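Local coordinates for hypothetical protein HI1011 (Haemophilus influenzae, PDB 1YZY) that catalyses the ATP-dependent phosphorylation of 3-oxo-tetronate to 3-oxo-tetronate 4-phosphate, as a member of the four-carbon acid sugar kinase family, at residues T109-A114 with Y193-A198; R120-G125 with A150-L155. All blocks are in the same frame, centred on the assembly; numbering follows the deposited sequence.

Contact 1. Residues T109-A114 with Y193-A198; sequences TVITPA and YAVVDA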
ATOM      1  N   THR A 109      15.187 -11.750 -15.457  1.00 17.69           N
ATOM      2  CA  THR A 109      14.627 -11.323 -14.177  1.00 17.38           C
ATOM      3  C   THR A 109      13.852 -12.496 -13.581  1.00 14.06           C
ATOM      4  O   THR A 109      13.692 -13.520 -14.242  1.00 19.00           O
ATOM      5  CB  THR A 109      13.683 -10.082 -14.347  1.00 17.19           C
ATOM      6  OG1 THR A 109      13.340  -9.548 -13.059  1.00 20.20           O
ATOM      7  CG2 THR A 109      12.392 -10.462 -15.079  1.00 18.89           C
ATOM      8  N   VAL A 110      13.405 -12.358 -12.332  1.00 15.73           N
ATOM      9  CA  VAL A 110      12.628 -13.402 -11.648  1.00 15.71           C
ATOM     10  C   VAL A 110      11.156 -13.025 -11.465  1.00 17.01           C
ATOM     11  O   VAL A 110      10.793 -11.853 -11.482  1.00 17.16           O
ATOM     12  CB  VAL A 110      13.217 -13.751 -10.254  1.00 15.13           C
ATOM     13  CG1 VAL A 110      14.674 -14.130 -10.389  1.00 12.70           C
ATOM     14  CG2 VAL A 110      13.046 -12.584  -9.284  1.00 19.34           C
ATOM     15  N   ILE A 111      10.326 -14.037 -11.257  1.00 17.54           N
ATOM     16  CA  ILE A 111       8.896 -13.848 -11.070  1.00 17.29           C
ATOM     17  C   ILE A 111       8.483 -14.608  -9.820  1.00 19.91           C
ATOM     18  O   ILE A 111       8.734 -15.809  -9.716  1.00 17.06           O
ATOM     19  CB  ILE A 111       8.120 -14.405 -12.290  1.00 13.84           C
ATOM     20  CG1 ILE A 111       8.408 -13.549 -13.523  1.00 16.64           C
ATOM     21  CG2 ILE A 111       6.635 -14.548 -11.990  1.00  9.50           C
ATOM     22  CD1 ILE A 111       7.793 -14.090 -14.771  1.00 21.99           C
ATOM     23  N   THR A 112       7.868 -13.922  -8.864  1.00 17.25           N
ATOM     24  CA  THR A 112       7.422 -14.589  -7.653  1.00 11.77           C
ATOM     25  C   THR A 112       6.388 -13.856  -6.817  1.00 14.99           C
ATOM     26  O   THR A 112       6.706 -12.905  -6.113  1.00 14.90           O
ATOM     27  CB  THR A 112       8.608 -15.017  -6.737  1.00 13.35           C
ATOM     28  OG1 THR A 112       8.098 -15.575  -5.517  1.00 20.38           O
ATOM     29  CG2 THR A 112       9.515 -13.837  -6.414  1.00 15.70           C
ATOM     30  N   PRO A 113       5.111 -14.220  -6.980  1.00 13.30           N
ATOM     31  CA  PRO A 113       4.013 -13.615  -6.224  1.00 15.96           C
ATOM     32  C   PRO A 113       3.745 -14.331  -4.901  1.00 20.52           C
ATOM     33  O   PRO A 113       2.634 -14.326  -4.373  1.00 28.39           O
ATOM     34  CB  PRO A 113       2.794 -13.953  -7.086  1.00  7.46           C
ATOM     35  CG  PRO A 113       3.194 -15.206  -7.795  1.00 13.00           C
ATOM     36  CD  PRO A 113       4.592 -14.890  -8.186  1.00  9.57           C
ATOM     37  N   ALA A 114       4.785 -14.957  -4.362  1.00 20.17           N
ATOM     38  CA  ALA A 114       4.777 -15.809  -3.179  1.00 17.83           C
ATOM     39  C   ALA A 114       5.133 -15.172  -1.838  1.00 16.40           C
ATOM     40  O   ALA A 114       5.983 -14.292  -1.735  1.00 13.63           O
ATOM     41  CB  ALA A 114       5.531 -17.142  -3.323  1.00 16.43           C
ATOM     42  N   TYR A 193      12.784 -14.842 -18.238  1.00 14.29           N
ATOM     43  CA  TYR A 193      12.267 -14.745 -16.869  1.00 17.88           C
ATOM     44  C   TYR A 193      12.316 -16.121 -16.215  1.00 22.48           C
ATOM     45  O   TYR A 193      12.271 -17.153 -16.898  1.00 19.99           O
ATOM     46  CB  TYR A 193      10.811 -14.258 -16.831  1.00 17.20           C
ATOM     47  CG  TYR A 193      10.350 -13.549 -18.078  1.00 22.57           C
ATOM     48  CD1 TYR A 193       9.615 -14.230 -19.052  1.00  9.93           C
ATOM     49  CD2 TYR A 193      10.674 -12.204 -18.305  1.00 19.21           C
ATOM     50  CE1 TYR A 193       9.221 -13.599 -20.220  1.00 15.63           C
ATOM     51  CE2 TYR A 193      10.285 -11.561 -19.469  1.00 18.57           C
ATOM     52  CZ  TYR A 193       9.561 -12.264 -20.421  1.00 21.81           C
ATOM     53  OH  TYR A 193       9.186 -11.639 -21.578  1.00 19.78           O
ATOM     54  N   ALA A 194      12.311 -16.124 -14.885  1.00 21.47           N
ATOM     55  CA  ALA A 194      12.362 -17.357 -14.122  1.00 18.13           C
ATOM     56  C   ALA A 194      11.463 -17.348 -12.908  1.00 16.05           C
ATOM     57  O   ALA A 194      11.637 -16.523 -12.015  1.00 10.14           O
ATOM     58  CB  ALA A 194      13.790 -17.629 -13.681  1.00 18.55           C
ATOM     59  N   VAL A 195      10.490 -18.255 -12.898  1.00 14.66           N
ATOM     60  CA  VAL A 195       9.587 -18.430 -11.765  1.00 19.30           C
ATOM     61  C   VAL A 195      10.429 -19.201 -10.731  1.00 21.10           C
ATOM     62  O   VAL A 195      11.305 -19.990 -11.097  1.00 16.20           O
ATOM     63  CB  VAL A 195       8.340 -19.281 -12.157  1.00 24.40           C
ATOM     64  CG1 VAL A 195       7.477 -19.600 -10.935  1.00 12.13           C
ATOM     65  CG2 VAL A 195       7.515 -18.546 -13.191  1.00 26.87           C
ATOM     66  N   VAL A 196      10.227 -18.913  -9.452  1.00 20.00           N
ATOM     67  CA  VAL A 196      10.975 -19.590  -8.405  1.00 15.97           C
ATOM     68  C   VAL A 196       9.990 -20.081  -7.347  1.00 16.03           C
ATOM     69  O   VAL A 196       9.125 -19.333  -6.877  1.00 16.93           O
ATOM     70  CB  VAL A 196      12.041 -18.668  -7.763  1.00 15.84           C
ATOM     71  CG1 VAL A 196      12.891 -19.447  -6.763  1.00 12.58           C
ATOM     72  CG2 VAL A 196      12.944 -18.062  -8.826  1.00 16.48           C
ATOM     73  N   ASP A 197      10.084 -21.368  -7.034  1.00 15.38           N
ATOM     74  CA  ASP A 197       9.226 -21.998  -6.048  1.00 17.58           C
ATOM     75  C   ASP A 197       9.426 -21.454  -4.633  1.00 15.66           C
ATOM     76  O   ASP A 197      10.461 -20.856  -4.315  1.00 13.56           O
ATOM     77  CB  ASP A 197       9.480 -23.507  -6.037  1.00 16.90           C
ATOM     78  CG  ASP A 197       8.730 -24.244  -7.126  1.00 11.53           C
ATOM     79  OD1 ASP A 197       8.037 -23.600  -7.939  1.00 19.93           O
ATOM     80  OD2 ASP A 197       8.825 -25.487  -7.155  1.00 20.73           O
ATOM     81  N   ALA A 198       8.446 -21.714  -3.775  1.00 17.00           N
ATOM     82  CA  ALA A 198       8.501 -21.297  -2.379  1.00 15.88           C
ATOM     83  C   ALA A 198       7.270 -21.803  -1.661  1.00 19.32           C
ATOM     84  O   ALA A 198       6.185 -21.248  -1.811  1.00 23.59           O
ATOM     85  CB  ALA A 198       8.591 -19.779  -2.264  1.00 10.19           C
TER
HETATM   86  O   HOH W   1       9.559 -17.632  -4.614  1.00 18.68           O
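Parallel beta pairing joins strand 109-111 to strand 193-196, with Thr-109 beside Tyr-193, Val-110 beside Ala-194 and Ile-111 beside Val-195. The ladder is uneven. Ile-111 N donates to Ala-194 O over 2.9 Å, while the rungs before and after it are weak: Ala-194 N to Thr-109 O, bent to 133° at the hydrogen, and Val-196 N to Ile-111 O, stretched to 3.5 Å. CA-H...O contacts reinforce the same carbonyls, with Tyr-193 CA 3.2 Å from Thr-109 O. The short strands cross at 38°. In the sugar-binding N-terminal domain, strand 193-196 lies between the parallel strands 109-111 and 164-167.

One face of this sheet carries Thr-109, Ile-111, Tyr-193 and Val-195. Ile-111 CG1 stands anti to the carbonyl carbon (chi1 -68°) and the chain runs on extended, which carries CD1 to within 3.7 Å of Tyr-193 CB. Thr-109 CG2 meets the tyrosine ring at its edge, 4.0 Å from CD2. The phenol leads away from the pairing, and its OH hydrogen-bonds to Asp-98; Thr-109 OG1 is bonded to Leu-216 O. Next along the pair, a water bridges Thr-112 OG1, 2.7 Å away, and Val-196 O, to which it donates. Past this bridge the chains touch again through methyl groups, Ala-114 CB lying 4.2 Å from Ala-198 CB.

Contact 2. Residues R120-G125 with A150-L155; sequences RTIFNG and ANLMRL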
ATOM      1  N   ARG A 120       0.372 -17.857   0.154  1.00 17.07           N
ATOM      2  CA  ARG A 120       0.674 -17.738  -1.268  1.00 12.40           C
ATOM      3  C   ARG A 120       1.918 -18.570  -1.531  1.00 19.44           C
ATOM      4  O   ARG A 120       3.045 -18.122  -1.296  1.00 16.10           O
ATOM      5  CB  ARG A 120       0.913 -16.274  -1.661  1.00 16.42           C
ATOM      6  CG  ARG A 120      -0.322 -15.380  -1.560  1.00 24.25           C
ATOM      7  CD  ARG A 120      -1.404 -15.815  -2.538  1.00 16.78           C
ATOM      8  NE  ARG A 120      -2.599 -14.981  -2.464  1.00 22.32           N
ATOM      9  CZ  ARG A 120      -3.627 -15.205  -1.649  1.00 25.71           C
ATOM     10  NH1 ARG A 120      -3.619 -16.240  -0.821  1.00 26.98           N
ATOM     11  NH2 ARG A 120      -4.676 -14.398  -1.679  1.00 32.43           N
ATOM     12  N   THR A 121       1.709 -19.797  -1.992  1.00 13.63           N
ATOM     13  CA  THR A 121       2.811 -20.712  -2.266  1.00 13.10           C
ATOM     14  C   THR A 121       2.951 -21.110  -3.733  1.00 16.78           C
ATOM     15  O   THR A 121       1.975 -21.138  -4.484  1.00 16.11           O
ATOM     16  CB  THR A 121       2.690 -21.972  -1.397  1.00 12.03           C
ATOM     17  OG1 THR A 121       1.367 -22.509  -1.500  1.00 11.28           O
ATOM     18  CG2 THR A 121       2.962 -21.635   0.064  1.00 10.11           C
ATOM     19  N   ILE A 122       4.185 -21.379  -4.145  1.00 14.67           N
ATOM     20  CA  ILE A 122       4.479 -21.775  -5.522  1.00 18.02           C
ATOM     21  C   ILE A 122       5.221 -23.107  -5.566  1.00 17.21           C
ATOM     22  O   ILE A 122       6.377 -23.178  -5.143  1.00 21.07           O
ATOM     23  CB  ILE A 122       5.409 -20.743  -6.225  1.00 12.00           C
ATOM     24  CG1 ILE A 122       4.774 -19.352  -6.290  1.00 10.82           C
ATOM     25  CG2 ILE A 122       5.797 -21.222  -7.623  1.00 10.68           C
ATOM     26  CD1 ILE A 122       5.752 -18.304  -6.784  1.00 16.78           C
ATOM     27  N   PHE A 123       4.567 -24.167  -6.033  1.00 19.94           N
ATOM     28  CA  PHE A 123       5.255 -25.450  -6.160  1.00 20.68           C
ATOM     29  C   PHE A 123       5.197 -25.939  -7.606  1.00 21.04           C
ATOM     30  O   PHE A 123       4.116 -26.131  -8.170  1.00 21.07           O
ATOM     31  CB  PHE A 123       4.710 -26.520  -5.211  1.00 19.53           C
ATOM     32  CG  PHE A 123       5.501 -27.811  -5.248  1.00 18.83           C
ATOM     33  CD1 PHE A 123       6.825 -27.843  -4.810  1.00 16.52           C
ATOM     34  CD2 PHE A 123       4.943 -28.976  -5.778  1.00 15.97           C
ATOM     35  CE1 PHE A 123       7.590 -29.014  -4.905  1.00 14.81           C
ATOM     36  CE2 PHE A 123       5.698 -30.146  -5.876  1.00 21.45           C
ATOM     37  CZ  PHE A 123       7.025 -30.164  -5.440  1.00 19.38           C
ATOM     38  N   ASN A 124       6.376 -26.191  -8.169  1.00 17.31           N
ATOM     39  CA  ASN A 124       6.524 -26.640  -9.554  1.00 18.52           C
ATOM     40  C   ASN A 124       6.034 -25.530 -10.477  1.00 16.61           C
ATOM     41  O   ASN A 124       5.586 -25.780 -11.598  1.00 16.89           O
ATOM     42  CB  ASN A 124       5.754 -27.947  -9.818  1.00 16.25           C
ATOM     43  CG  ASN A 124       6.651 -29.184  -9.793  1.00 21.02           C
ATOM     44  OD1 ASN A 124       7.847 -29.120 -10.092  1.00 16.64           O
ATOM     45  ND2 ASN A 124       6.067 -30.317  -9.439  1.00 14.24           N
ATOM     46  N   GLY A 125       6.163 -24.293 -10.003  1.00 18.01           N
ATOM     47  CA  GLY A 125       5.731 -23.155 -10.788  1.00 15.28           C
ATOM     48  C   GLY A 125       4.241 -22.906 -10.714  1.00 16.98           C
ATOM     49  O   GLY A 125       3.755 -21.958 -11.320  1.00 18.86           O
ATOM     50  N   ALA A 150      -3.156 -22.303 -13.140  1.00 22.06           N
ATOM     51  CA  ALA A 150      -2.341 -22.093 -11.949  1.00 20.87           C
ATOM     52  C   ALA A 150      -0.843 -22.094 -12.242  1.00 19.95           C
ATOM     53  O   ALA A 150      -0.045 -21.727 -11.387  1.00 21.48           O
ATOM     54  CB  ALA A 150      -2.678 -23.142 -10.899  1.00 20.55           C
ATOM     55  N   ASN A 151      -0.471 -22.479 -13.460  1.00 19.64           N
ATOM     56  CA  ASN A 151       0.930 -22.549 -13.884  1.00 18.80           C
ATOM     57  C   ASN A 151       1.461 -21.174 -14.312  1.00 21.69           C
ATOM     58  O   ASN A 151       1.086 -20.647 -15.363  1.00 17.28           O
ATOM     59  CB  ASN A 151       1.063 -23.568 -15.030  1.00 11.76           C
ATOM     60  CG  ASN A 151       2.502 -23.895 -15.378  1.00 19.68           C
ATOM     61  OD1 ASN A 151       3.160 -23.177 -16.114  1.00 20.12           O
ATOM     62  ND2 ASN A 151       2.982 -25.018 -14.879  1.00 30.83           N
ATOM     63  N   LEU A 152       2.367 -20.627 -13.504  1.00 17.26           N
ATOM     64  CA  LEU A 152       2.954 -19.314 -13.737  1.00 15.20           C
ATOM     65  C   LEU A 152       3.759 -19.134 -15.009  1.00 18.65           C
ATOM     66  O   LEU A 152       3.765 -18.041 -15.582  1.00 18.71           O
ATOM     67  CB  LEU A 152       3.778 -18.870 -12.517  1.00 10.72           C
ATOM     68  CG  LEU A 152       2.967 -18.594 -11.245  1.00 14.42           C
ATOM     69  CD1 LEU A 152       3.867 -18.558 -10.010  1.00  8.81           C
ATOM     70  CD2 LEU A 152       2.215 -17.280 -11.407  1.00 11.61           C
ATOM     71  N   MET A 153       4.521 -20.153 -15.400  1.00 19.74           N
ATOM     72  CA  MET A 153       5.307 -20.066 -16.629  1.00 23.10           C
ATOM     73  C   MET A 153       4.354 -19.937 -17.821  1.00 19.67           C
ATOM     74  O   MET A 153       4.670 -19.269 -18.797  1.00 19.00           O
ATOM     75  CB  MET A 153       6.199 -21.295 -16.823  1.00 19.10           C
ATOM     76  CG  MET A 153       7.344 -21.437 -15.837  1.00 23.26           C
ATOM     77  SD  MET A 153       6.803 -21.990 -14.225  1.00 21.67           S
ATOM     78  CE  MET A 153       6.263 -23.643 -14.579  1.00 21.40           C
ATOM     79  N   ARG A 154       3.209 -20.613 -17.739  1.00 19.52           N
ATOM     80  CA  ARG A 154       2.204 -20.573 -18.800  1.00 25.32           C
ATOM     81  C   ARG A 154       1.479 -19.232 -18.815  1.00 25.64           C
ATOM     82  O   ARG A 154       1.171 -18.697 -19.885  1.00 25.16           O
ATOM     83  CB  ARG A 154       1.189 -21.723 -18.660  1.00 21.01           C
ATOM     84  CG  ARG A 154       1.739 -23.096 -19.064  1.00 19.94           C
ATOM     85  CD  ARG A 154       0.640 -24.089 -19.406  1.00 18.96           C
ATOM     86  NE  ARG A 154      -0.298 -24.350 -18.307  1.00 15.68           N
ATOM     87  CZ  ARG A 154      -0.330 -25.468 -17.584  1.00 14.09           C
ATOM     88  NH1 ARG A 154       0.534 -26.454 -17.809  1.00 10.87           N
ATOM     89  NH2 ARG A 154      -1.268 -25.627 -16.668  1.00 13.46           N
ATOM     90  N   LEU A 155       1.177 -18.719 -17.623  1.00 18.99           N
ATOM     91  CA  LEU A 155       0.504 -17.433 -17.480  1.00 17.56           C
ATOM     92  C   LEU A 155       1.389 -16.320 -18.016  1.00 15.99           C
ATOM     93  O   LEU A 155       0.921 -15.442 -18.741  1.00 18.94           O
ATOM     94  CB  LEU A 155       0.180 -17.152 -16.014  1.00  9.45           C
ATOM     95  CG  LEU A 155      -0.905 -18.005 -15.388  1.00 14.32           C
ATOM     96  CD1 LEU A 155      -0.950 -17.735 -13.900  1.00 14.92           C
ATOM     97  CD2 LEU A 155      -2.250 -17.728 -16.058  1.00 12.79           C
TER
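Gly-125 and Leu-152 share the one hydrogen bond that crosses between the two segments. Leu-152 N, in the first turn of helix 152-159, donates to Gly-125 O over 2.9 Å, nearly straight at 162° and tilted modestly from the carbonyl plane. The carbonyl thus occupies an N-H that has no acceptor within the helix. The same first turn is capped by Asn-151, whose OD1 lies 3.0 Å from Arg-154 N, with the donor in the plane of the amide. Asp-149 supports this end twice, accepting from Asn-151 N and forming a salt bridge with Arg-154 NH2; the arginine guanidinium lays one face over Asn-151 CB.

Apolar contacts flank the polar link. Ile-122 reaches the helix with its far end, CD1 meeting Leu-152 CD1 at 3.7 Å where the two side chains cross at about a right angle. Leu-152 CB also lies against the accepting oxygen, 3.3 Å from Gly-125 O. Met-153 folds back through bends at chi2 (75°) and chi3 (67°), bringing SD to 3.8 Å from Gly-125 CA and CE to 3.7 Å from Asn-124 O. The thioether thus lies against Gly-125 CA.

Asn-124 and Gly-125 form the type I' turn of the two-residue beta hairpin joining antiparallel strands 120-123 and 126-129, which abuts the N-terminus of helix 152-159.

Both contacts are largely buried within the sugar-binding domain, their centres about 9 Å apart, but contact 2 reaches the surface at Asn-124 whereas every touching residue of contact 1 is buried. Contact 1 relies on repeated backbone pairing inside a sheet; contact 2 has a single backbone bond and a smaller apolar packing, as suits a turn set against a helix end. Asp-197, just past strand 193-196, joins them: its OD2 and OD1 probably accept from Asn-124 N (2.7 Å) and Gly-125 N (2.9 Å), gripping the hairpin turn. Val-195 packs against Ile-122, Leu-152 and Met-153, so helix 152-159 covers the Val-195 side of the sheet, while Ile-122 also pairs with Ala-198 through the backbone.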